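Local coordinates for kinesin-like protein KIF19 (PDB 5GSZ) that drives plus-end-directed movement along microtubules through its ATP-binding motor domain and depolymerizes them at ciliary tips, so regulating the length of motile cilia, at residues R17-S22 and I323-T328; L44-E49 and T328-S333; Q11-L16 and F67-D72. All blocks are in the same frame, centred on the assembly; numbering follows the deposited sequence.

Interaction 1 of 3, residues R17-S22 and I323-T328; sequences RVRPIS and ISPAST. With ADP (adenosine-5'-diphosphate), chain B.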
loop_
_atom_site.group_PDB
_atom_site.type_symbol
_atom_site.label_atom_id
_atom_site.label_comp_id
_atom_site.label_asym_id
_atom_site.label_seq_id
_atom_site.Cartn_x
_atom_site.Cartn_y
_atom_site.Cartn_z
ATOM N N ARG A 17 -1.052 9.934 -6.633
ATOM C CA ARG A 17 -1.603 9.591 -7.939
ATOM C C ARG A 17 -3.021 10.121 -8.070
ATOM O O ARG A 17 -3.887 9.798 -7.250
ATOM C CB ARG A 17 -1.606 8.085 -8.164
ATOM C CG ARG A 17 -1.933 7.687 -9.590
ATOM C CD ARG A 17 -1.657 6.229 -9.768
ATOM N NE ARG A 17 -1.730 5.823 -11.148
ATOM C CZ ARG A 17 -1.503 4.587 -11.553
ATOM N NH1 ARG A 17 -1.208 3.656 -10.663
ATOM N NH2 ARG A 17 -1.584 4.275 -12.839
ATOM N N VAL A 18 -3.258 10.903 -9.122
ATOM C CA VAL A 18 -4.593 11.352 -9.501
ATOM C C VAL A 18 -5.115 10.435 -10.597
ATOM O O VAL A 18 -4.511 10.332 -11.675
ATOM C CB VAL A 18 -4.569 12.808 -9.981
ATOM C CG1 VAL A 18 -5.986 13.336 -10.051
ATOM C CG2 VAL A 18 -3.668 13.667 -9.075
ATOM N N ARG A 19 -6.217 9.759 -10.339
ATOM C CA ARG A 19 -6.772 8.963 -11.418
ATOM C C ARG A 19 -7.555 9.877 -12.347
ATOM O O ARG A 19 -7.954 10.967 -11.952
ATOM C CB ARG A 19 -7.666 7.861 -10.870
ATOM C CG ARG A 19 -8.848 8.371 -10.091
ATOM C CD ARG A 19 -9.796 7.226 -9.816
ATOM N NE ARG A 19 -11.000 7.623 -9.092
ATOM C CZ ARG A 19 -11.972 8.385 -9.604
ATOM N NH1 ARG A 19 -11.863 8.870 -10.835
ATOM N NH2 ARG A 19 -13.051 8.678 -8.885
ATOM N N PRO A 20 -7.771 9.480 -13.595
ATOM C CA PRO A 20 -8.667 10.258 -14.454
ATOM C C PRO A 20 -10.053 10.371 -13.839
ATOM O O PRO A 20 -10.498 9.503 -13.086
ATOM C CB PRO A 20 -8.708 9.451 -15.756
ATOM C CG PRO A 20 -7.463 8.624 -15.716
ATOM C CD PRO A 20 -7.199 8.318 -14.289
ATOM N N ILE A 21 -10.752 11.452 -14.199
ATOM C CA ILE A 21 -12.140 11.615 -13.778
ATOM C C ILE A 21 -13.027 10.544 -14.418
ATOM O O ILE A 21 -12.762 10.052 -15.524
ATOM C CB ILE A 21 -12.642 13.037 -14.092
ATOM C CG1 ILE A 21 -14.003 13.264 -13.417
ATOM C CG2 ILE A 21 -12.700 13.269 -15.601
ATOM C CD1 ILE A 21 -14.316 14.688 -13.138
ATOM N N SER A 22 -14.077 10.156 -13.709
ATOM C CA SER A 22 -14.930 9.060 -14.140
ATOM C C SER A 22 -16.244 9.591 -14.700
ATOM O O SER A 22 -16.711 10.670 -14.327
ATOM C CB SER A 22 -15.224 8.090 -12.993
ATOM O OG SER A 22 -16.129 8.654 -12.059
ATOM N N ILE A 323 -6.130 9.960 -5.188
ATOM C CA ILE A 323 -7.308 10.826 -5.128
ATOM C C ILE A 323 -8.046 10.803 -6.458
ATOM O O ILE A 323 -7.491 10.470 -7.509
ATOM C CB ILE A 323 -7.010 12.311 -4.778
ATOM C CG1 ILE A 323 -6.281 13.001 -5.930
ATOM C CG2 ILE A 323 -6.259 12.449 -3.441
ATOM C CD1 ILE A 323 -5.984 14.458 -5.680
ATOM N N SER A 324 -9.312 11.172 -6.386
ATOM C CA SER A 324 -10.095 11.572 -7.538
ATOM C C SER A 324 -9.809 13.037 -7.876
ATOM O O SER A 324 -9.544 13.851 -6.983
ATOM C CB SER A 324 -11.579 11.387 -7.259
ATOM O OG SER A 324 -12.365 11.891 -8.319
ATOM N N PRO A 325 -9.825 13.400 -9.156
ATOM C CA PRO A 325 -9.716 14.821 -9.522
ATOM C C PRO A 325 -11.052 15.537 -9.508
ATOM O O PRO A 325 -11.100 16.728 -9.831
ATOM C CB PRO A 325 -9.141 14.762 -10.944
ATOM C CG PRO A 325 -9.656 13.449 -11.508
ATOM C CD PRO A 325 -9.913 12.517 -10.339
ATOM N N ALA A 326 -12.110 14.829 -9.116
ATOM C CA ALA A 326 -13.471 15.324 -9.213
ATOM C C ALA A 326 -13.826 16.293 -8.088
ATOM O O ALA A 326 -13.514 16.059 -6.909
ATOM C CB ALA A 326 -14.443 14.151 -9.191
ATOM N N SER A 327 -14.532 17.368 -8.466
ATOM C CA SER A 327 -15.093 18.291 -7.484
ATOM C C SER A 327 -16.005 17.578 -6.490
ATOM O O SER A 327 -15.992 17.905 -5.298
ATOM C CB SER A 327 -15.853 19.420 -8.187
ATOM O OG SER A 327 -17.067 18.963 -8.777
ATOM N N THR A 328 -16.803 16.600 -6.936
ATOM C CA THR A 328 -17.652 15.926 -5.953
ATOM C C THR A 328 -16.856 15.149 -4.900
ATOM O O THR A 328 -17.469 14.591 -3.988
ATOM C CB THR A 328 -18.647 14.970 -6.623
ATOM O OG1 THR A 328 -17.939 14.009 -7.406
ATOM C CG2 THR A 328 -19.568 15.725 -7.515
HETATM P PB ADP B . -9.708 1.337 -5.004
HETATM O O1B ADP B . -8.879 0.085 -5.178
HETATM O O2B ADP B . -8.904 2.429 -4.340
HETATM O O3B ADP B . -11.097 1.097 -4.475
HETATM P PA ADP B . -9.941 0.850 -7.754
HETATM O O1A ADP B . -8.612 0.983 -8.432
HETATM O O2A ADP B . -10.451 -0.484 -7.271
HETATM O O3A ADP B . -10.005 1.875 -6.499
HETATM O "O5'" ADP B . -11.124 1.344 -8.718
HETATM C "C5'" ADP B . -11.049 2.480 -9.562
HETATM C "C4'" ADP B . -11.682 2.092 -10.881
HETATM O "O4'" ADP B . -11.134 2.964 -11.861
HETATM C "C3'" ADP B . -11.206 0.713 -11.255
HETATM O "O3'" ADP B . -12.153 0.214 -12.202
HETATM C "C2'" ADP B . -9.864 0.959 -11.909
HETATM O "O2'" ADP B . -9.622 0.010 -12.956
HETATM C "C1'" ADP B . -10.005 2.361 -12.493
HETATM N N9 ADP B . -8.808 3.200 -12.237
HETATM C C8 ADP B . -8.313 3.547 -11.028
HETATM N N7 ADP B . -7.210 4.338 -11.133
HETATM C C5 ADP B . -6.987 4.499 -12.448
HETATM C C6 ADP B . -5.978 5.199 -13.252
HETATM N N6 ADP B . -4.984 5.903 -12.655
HETATM N N1 ADP B . -6.092 5.113 -14.596
HETATM C C2 ADP B . -7.085 4.428 -15.185
HETATM N N3 ADP B . -8.028 3.749 -14.511
HETATM C C4 ADP B . -8.033 3.752 -13.167
#

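Interaction 2 of 3, residues L44-E49 and T328-S333; sequences LMDPME and TAFEES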
loop_
_atom_site.group_PDB
_atom_site.type_symbol
_atom_site.label_atom_id
_atom_site.label_comp_id
_atom_site.label_asym_id
_atom_site.label_seq_id
_atom_site.Cartn_x
_atom_site.Cartn_y
_atom_site.Cartn_z
ATOM N N LEU A 44 -5.177 21.781 -5.285
ATOM C CA LEU A 44 -6.566 21.390 -5.053
ATOM C C LEU A 44 -7.429 22.649 -5.018
ATOM O O LEU A 44 -7.472 23.360 -4.003
ATOM C CB LEU A 44 -6.706 20.597 -3.757
ATOM C CG LEU A 44 -8.106 20.054 -3.513
ATOM C CD1 LEU A 44 -8.378 18.933 -4.499
ATOM C CD2 LEU A 44 -8.244 19.550 -2.098
ATOM N N MET A 45 -8.114 22.912 -6.129
ATOM C CA MET A 45 -9.035 24.033 -6.199
ATOM C C MET A 45 -10.261 23.767 -5.336
ATOM O O MET A 45 -10.760 22.642 -5.243
ATOM C CB MET A 45 -9.449 24.304 -7.648
ATOM C CG MET A 45 -8.285 24.692 -8.549
ATOM S SD MET A 45 -8.740 25.426 -10.144
ATOM C CE MET A 45 -9.437 24.036 -11.045
ATOM N N ASP A 46 -10.729 24.816 -4.691
ATOM C CA ASP A 46 -11.947 24.751 -3.915
ATOM C C ASP A 46 -13.115 25.050 -4.847
ATOM O O ASP A 46 -13.131 26.118 -5.474
ATOM C CB ASP A 46 -11.878 25.759 -2.772
ATOM C CG ASP A 46 -12.852 25.464 -1.648
ATOM O OD1 ASP A 46 -13.902 24.835 -1.891
ATOM O OD2 ASP A 46 -12.535 25.836 -0.494
ATOM N N PRO A 47 -14.070 24.125 -5.030
ATOM C CA PRO A 47 -15.333 24.502 -5.681
ATOM C C PRO A 47 -16.142 25.380 -4.739
ATOM O O PRO A 47 -15.674 25.692 -3.641
ATOM C CB PRO A 47 -16.015 23.156 -5.932
ATOM C CG PRO A 47 -15.501 22.295 -4.817
ATOM C CD PRO A 47 -14.068 22.716 -4.606
ATOM N N MET A 48 -17.350 25.781 -5.104
ATOM C CA MET A 48 -18.135 26.579 -4.178
ATOM C C MET A 48 -19.553 26.019 -4.092
ATOM O O MET A 48 -19.939 25.124 -4.847
ATOM C CB MET A 48 -18.106 28.062 -4.581
ATOM C CG MET A 48 -16.671 28.675 -4.666
ATOM S SD MET A 48 -15.681 28.669 -3.132
ATOM C CE MET A 48 -14.214 29.618 -3.543
ATOM N N GLU A 49 -20.309 26.525 -3.113
ATOM C CA GLU A 49 -21.686 26.105 -2.867
ATOM C C GLU A 49 -22.357 26.925 -1.766
ATOM O O GLU A 49 -21.838 27.962 -1.337
ATOM C CB GLU A 49 -21.734 24.624 -2.489
ATOM N N THR A 328 -16.803 16.600 -6.936
ATOM C CA THR A 328 -17.652 15.926 -5.953
ATOM C C THR A 328 -16.856 15.149 -4.900
ATOM O O THR A 328 -17.469 14.591 -3.988
ATOM C CB THR A 328 -18.647 14.970 -6.623
ATOM O OG1 THR A 328 -17.939 14.009 -7.406
ATOM C CG2 THR A 328 -19.568 15.725 -7.515
ATOM N N ALA A 329 -15.528 15.085 -5.013
ATOM C CA ALA A 329 -14.663 14.376 -4.079
ATOM C C ALA A 329 -13.811 15.326 -3.250
ATOM O O ALA A 329 -12.880 14.875 -2.570
ATOM C CB ALA A 329 -13.749 13.399 -4.834
ATOM N N PHE A 330 -14.105 16.629 -3.292
ATOM C CA PHE A 330 -13.176 17.635 -2.776
ATOM C C PHE A 330 -12.776 17.379 -1.319
ATOM O O PHE A 330 -11.625 17.612 -0.937
ATOM C CB PHE A 330 -13.799 19.022 -2.929
ATOM C CG PHE A 330 -13.057 20.104 -2.204
ATOM C CD1 PHE A 330 -11.847 20.581 -2.686
ATOM C CD2 PHE A 330 -13.577 20.656 -1.044
ATOM C CE1 PHE A 330 -11.162 21.587 -2.021
ATOM C CE2 PHE A 330 -12.892 21.666 -0.364
ATOM C CZ PHE A 330 -11.688 22.134 -0.856
ATOM N N GLU A 331 -13.709 16.899 -0.490
ATOM C CA GLU A 331 -13.437 16.772 0.937
ATOM C C GLU A 331 -12.515 15.594 1.223
ATOM O O GLU A 331 -11.532 15.739 1.962
ATOM C CB GLU A 331 -14.749 16.650 1.723
ATOM N N GLU A 332 -12.800 14.424 0.639
ATOM C CA GLU A 332 -11.860 13.318 0.780
ATOM C C GLU A 332 -10.508 13.648 0.172
ATOM O O GLU A 332 -9.474 13.270 0.726
ATOM C CB GLU A 332 -12.377 12.046 0.139
ATOM C CG GLU A 332 -13.828 11.797 0.286
ATOM C CD GLU A 332 -14.195 10.446 -0.281
ATOM O OE1 GLU A 332 -13.876 10.202 -1.477
ATOM O OE2 GLU A 332 -14.779 9.632 0.473
ATOM N N SER A 333 -10.482 14.314 -0.985
ATOM C CA SER A 333 -9.192 14.612 -1.591
ATOM C C SER A 333 -8.355 15.478 -0.664
ATOM O O SER A 333 -7.147 15.257 -0.514
ATOM C CB SER A 333 -9.376 15.276 -2.957
ATOM O OG SER A 333 -9.853 14.347 -3.921
#

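Interaction 3 of 3, residues Q11-L16 and F67-D72; sequences QLMVAL and FDVAFD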
loop_
_atom_site.group_PDB
_atom_site.type_symbol
_atom_site.label_atom_id
_atom_site.label_comp_id
_atom_site.label_asym_id
_atom_site.label_seq_id
_atom_site.Cartn_x
_atom_site.Cartn_y
_atom_site.Cartn_z
ATOM N N GLN A 11 14.017 5.705 5.914
ATOM C CA GLN A 11 13.822 6.387 4.631
ATOM C C GLN A 11 12.415 6.187 4.071
ATOM O O GLN A 11 12.007 5.061 3.784
ATOM C CB GLN A 11 14.839 5.894 3.609
ATOM C CG GLN A 11 14.697 6.533 2.234
ATOM C CD GLN A 11 14.790 8.052 2.282
ATOM O OE1 GLN A 11 15.548 8.608 3.079
ATOM N NE2 GLN A 11 14.036 8.731 1.407
ATOM N N LEU A 12 11.689 7.286 3.888
ATOM C CA LEU A 12 10.301 7.239 3.459
ATOM C C LEU A 12 10.096 8.051 2.192
ATOM O O LEU A 12 10.650 9.146 2.051
ATOM C CB LEU A 12 9.374 7.780 4.531
ATOM C CG LEU A 12 7.964 8.085 4.031
ATOM C CD1 LEU A 12 7.208 6.798 3.759
ATOM C CD2 LEU A 12 7.239 8.954 5.024
ATOM N N MET A 13 9.294 7.509 1.274
ATOM C CA MET A 13 8.836 8.226 0.097
ATOM C C MET A 13 7.315 8.256 0.067
ATOM O O MET A 13 6.663 7.226 0.276
ATOM C CB MET A 13 9.326 7.600 -1.197
ATOM C CG MET A 13 8.431 8.099 -2.332
ATOM S SD MET A 13 8.919 7.912 -4.034
ATOM C CE MET A 13 7.786 6.626 -4.481
ATOM N N VAL A 14 6.757 9.424 -0.240
ATOM C CA VAL A 14 5.324 9.597 -0.434
ATOM C C VAL A 14 5.066 10.021 -1.879
ATOM O O VAL A 14 5.732 10.925 -2.401
ATOM C CB VAL A 14 4.767 10.624 0.558
ATOM C CG1 VAL A 14 3.282 10.805 0.336
ATOM C CG2 VAL A 14 5.078 10.174 1.963
ATOM N N ALA A 15 4.127 9.351 -2.535
ATOM C CA ALA A 15 3.752 9.667 -3.901
ATOM C C ALA A 15 2.263 9.980 -3.919
ATOM O O ALA A 15 1.510 9.479 -3.079
ATOM C CB ALA A 15 4.086 8.506 -4.845
ATOM N N LEU A 16 1.823 10.815 -4.865
ATOM C CA LEU A 16 0.387 11.035 -5.025
ATOM C C LEU A 16 -0.019 10.767 -6.462
ATOM O O LEU A 16 0.586 11.314 -7.392
ATOM C CB LEU A 16 -0.060 12.444 -4.616
ATOM C CG LEU A 16 -1.598 12.375 -4.500
ATOM C CD1 LEU A 16 -2.117 12.893 -3.154
ATOM C CD2 LEU A 16 -2.330 13.035 -5.671
ATOM N N PHE A 67 4.811 16.537 -2.874
ATOM C CA PHE A 67 5.060 15.125 -2.651
ATOM C C PHE A 67 6.387 14.777 -3.300
ATOM O O PHE A 67 6.884 15.503 -4.162
ATOM C CB PHE A 67 3.956 14.249 -3.262
ATOM C CG PHE A 67 2.577 14.592 -2.796
ATOM C CD1 PHE A 67 2.041 13.986 -1.672
ATOM C CD2 PHE A 67 1.809 15.514 -3.488
ATOM C CE1 PHE A 67 0.782 14.299 -1.246
ATOM C CE2 PHE A 67 0.539 15.829 -3.062
ATOM C CZ PHE A 67 0.026 15.219 -1.943
ATOM N N ASP A 68 6.950 13.639 -2.895
ATOM C CA ASP A 68 8.175 13.168 -3.539
ATOM C C ASP A 68 7.975 12.992 -5.036
ATOM O O ASP A 68 8.881 13.288 -5.822
ATOM C CB ASP A 68 8.635 11.865 -2.893
ATOM C CG ASP A 68 9.077 12.068 -1.480
ATOM O OD1 ASP A 68 9.877 12.997 -1.257
ATOM O OD2 ASP A 68 8.584 11.352 -0.587
ATOM N N VAL A 69 6.799 12.529 -5.452
ATOM C CA VAL A 69 6.489 12.400 -6.869
ATOM C C VAL A 69 4.980 12.460 -7.032
ATOM O O VAL A 69 4.224 12.087 -6.128
ATOM C CB VAL A 69 7.098 11.099 -7.451
ATOM C CG1 VAL A 69 6.552 9.885 -6.740
ATOM C CG2 VAL A 69 6.890 11.016 -8.970
ATOM N N ALA A 70 4.543 12.947 -8.188
ATOM C CA ALA A 70 3.131 13.086 -8.498
ATOM C C ALA A 70 2.834 12.388 -9.818
ATOM O O ALA A 70 3.717 12.256 -10.671
ATOM C CB ALA A 70 2.739 14.559 -8.570
ATOM N N PHE A 71 1.592 11.920 -9.975
ATOM C CA PHE A 71 1.159 11.276 -11.212
ATOM C C PHE A 71 -0.299 11.620 -11.474
ATOM O O PHE A 71 -1.121 11.518 -10.561
ATOM C CB PHE A 71 1.279 9.742 -11.158
ATOM C CG PHE A 71 2.584 9.217 -10.623
ATOM C CD1 PHE A 71 3.716 9.185 -11.408
ATOM C CD2 PHE A 71 2.656 8.686 -9.329
ATOM C CE1 PHE A 71 4.915 8.665 -10.907
ATOM C CE2 PHE A 71 3.844 8.161 -8.816
ATOM C CZ PHE A 71 4.973 8.150 -9.601
ATOM N N ASP A 72 -0.627 11.976 -12.719
ATOM C CA ASP A 72 -2.015 12.014 -13.182
ATOM C C ASP A 72 -2.159 11.115 -14.409
ATOM O O ASP A 72 -1.248 10.352 -14.744
ATOM C CB ASP A 72 -2.486 13.451 -13.458
ATOM C CG ASP A 72 -1.753 14.123 -14.615
ATOM O OD1 ASP A 72 -1.155 13.430 -15.477
ATOM O OD2 ASP A 72 -1.800 15.373 -14.662
#

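Interaction 1 of 3, residues R17-S22 and I323-T328
Val18 sets its CG1 methyl 3.6 Å from CB of Pro325 and its CG2 methyl 4.1 Å from CG1 of Ile323. This apolar centre lies where two parallel strands, 12-18 and 315-323, leave the central sheet of the kinesin motor domain, the first of them running out through the RxRP nucleotide motif of the family. A beta-branched residue suits the place: with CG1 anti to the backbone N (chi1 -167°), that branch reaches Pro325, while both methyls border Ile323 CG1. Farther along, Ile21 lies beside the Pro325 ring and extends CD1 to the methyl of Ala326. The backbone of Ile323 pairs on both sides of Val18: its N donates to Arg17 O, and its O accepts from Arg19 N at 3.2 Å, almost in line with the carbonyl bond (C=O...N 176°). Pro325, lacking an N-H, fits the point just past Ile323 where this pairing stops. At the polar edge the extended arm of Arg19 brings one guanidinium face over Ser324, whose CB sits 3.5 Å above the plane toward its rim. Glu25 of helix 23-27 holds both residues, through a salt bridge to Arg19 NH2 and a hydrogen bond to Ser324 OG. A leucine in place of Arg19 would probably leave the Glu25 carboxylate without its charged mate and Ser324 without the flat guanidinium face over it. Bound ADP borders the same segment: Arg19 CB approaches adenine N7, and Pro20 CD lies 3.4 Å from N1. Arg17 passes near N6 on its way to Gln77. Ser324 also closes an ST turn, its OG accepting from Ala326 N at 3.1 Å.

Interaction 2 of 3, residues L44-E49 and T328-S333
Asp46 and Phe330 are where the two backbones come nearest, with their CA atoms 7.3 Å apart, and no hydrogen bond crosses between the segments. On one side, Leu44 and Met45 finish strand 41-45 and the chain leaves it as a loop. On the other, Ala329 occupies the N-cap position of helix 330-340, and the first turn is closed by a bond of 2.9 Å from Ser333 N to Ala329 O. Met45 contributes backbone alone, its O lying 3.4 Å from Phe330 CE1. Within the two segments, Phe330 meets the four consecutive residues 44-47; Ile33 adds a further neighbour. The strand belongs to the small three-stranded antiparallel sheet (34-36, 41-45, 62-66) of the kinesin motor domain, and the helix is the last of that domain, the one that in kinesins precedes the neck linker; the contact joins this sheet to the start of that helix. Phe330 carries it. Its ring stands anti to the backbone N (chi1 169°), which sends it off the helix toward the loop. A broad flat side chain suits the spot because so many ring atoms can meet different neighbours at once. Pro47 places CD over one face, 3.9 Å from the ring centroid and 22° off its normal, a CH-pi contact that a rigid ring beside the strand end can offer. Leu44 brings CD2 to within 3.6 Å of CE1, while its other branch, CD1, reaches CB of Ser333 one helical turn on. Asp46 lays its carboxylate obliquely by the far end of the ring, CG 3.6 Å from CZ, with the two planes 24° apart.

Interaction 3 of 3, residues Q11-L16 and F67-D72
Asp68 accepts from the backbone of Val14 through its carboxylate: Val14 N donates at 2.7 Å and 169° to Asp68 OD2, which receives it on its anti lone pair, so a side-chain oxygen pairs where a strand carbonyl might have done. Asp68 N returns a weak bond to Val14 O. Farther along, regular parallel pairing takes over, with Leu16 N bound to Val69 O at 3.0 Å and Leu16 O receiving Phe71 N at 2.8 Å. On one face of the sheet, Leu16 sets CB squarely over the centre of the Phe67 ring, 3.6 Å from the centroid and 4° off the normal, a CH-pi contact, while Val14 CG1 meets the ring edge at CD1. Large apolar groups suit this side because helix 330-340 covers it, through Leu337 and Ala340. The other face, toward helix 77-84, has small Ala15 between larger neighbours: its CB touches CG1 of Val69 and lies 4.0 Å from CE2 of Phe71. Met13 adds its sulfur against Val69. Short strand 69-71 thus joins strand 12-18 as the outermost parallel strand at one side of the central sheet, which helices sandwich as is usual in kinesin motors and P-loop NTPases.

Interactions 1 and 3 are largely buried and share strand 12-18, which pairs with 69-71 on one side and with 315-323 on the other; the two meet where Val18 N approaches Phe71 O at 2.6 Å, a probable hydrogen bond. Interaction 2 is only partly buried, lies outside the central sheet and relies mainly on apolar and CH-pi contacts round one ring, without a bond between its segments. It shares Thr328 with interaction 1, and Ser333 OG probably bonds Ser324 O across them. Interaction 1 adds the salt bridge of Arg19 with Glu25 beside the nucleotide, whereas interaction 3 joins a carboxylate-to-backbone bond and strand pairing to aromatic packing. Helix 330-340 supplies Phe330 to one contact and covers Phe67 in another.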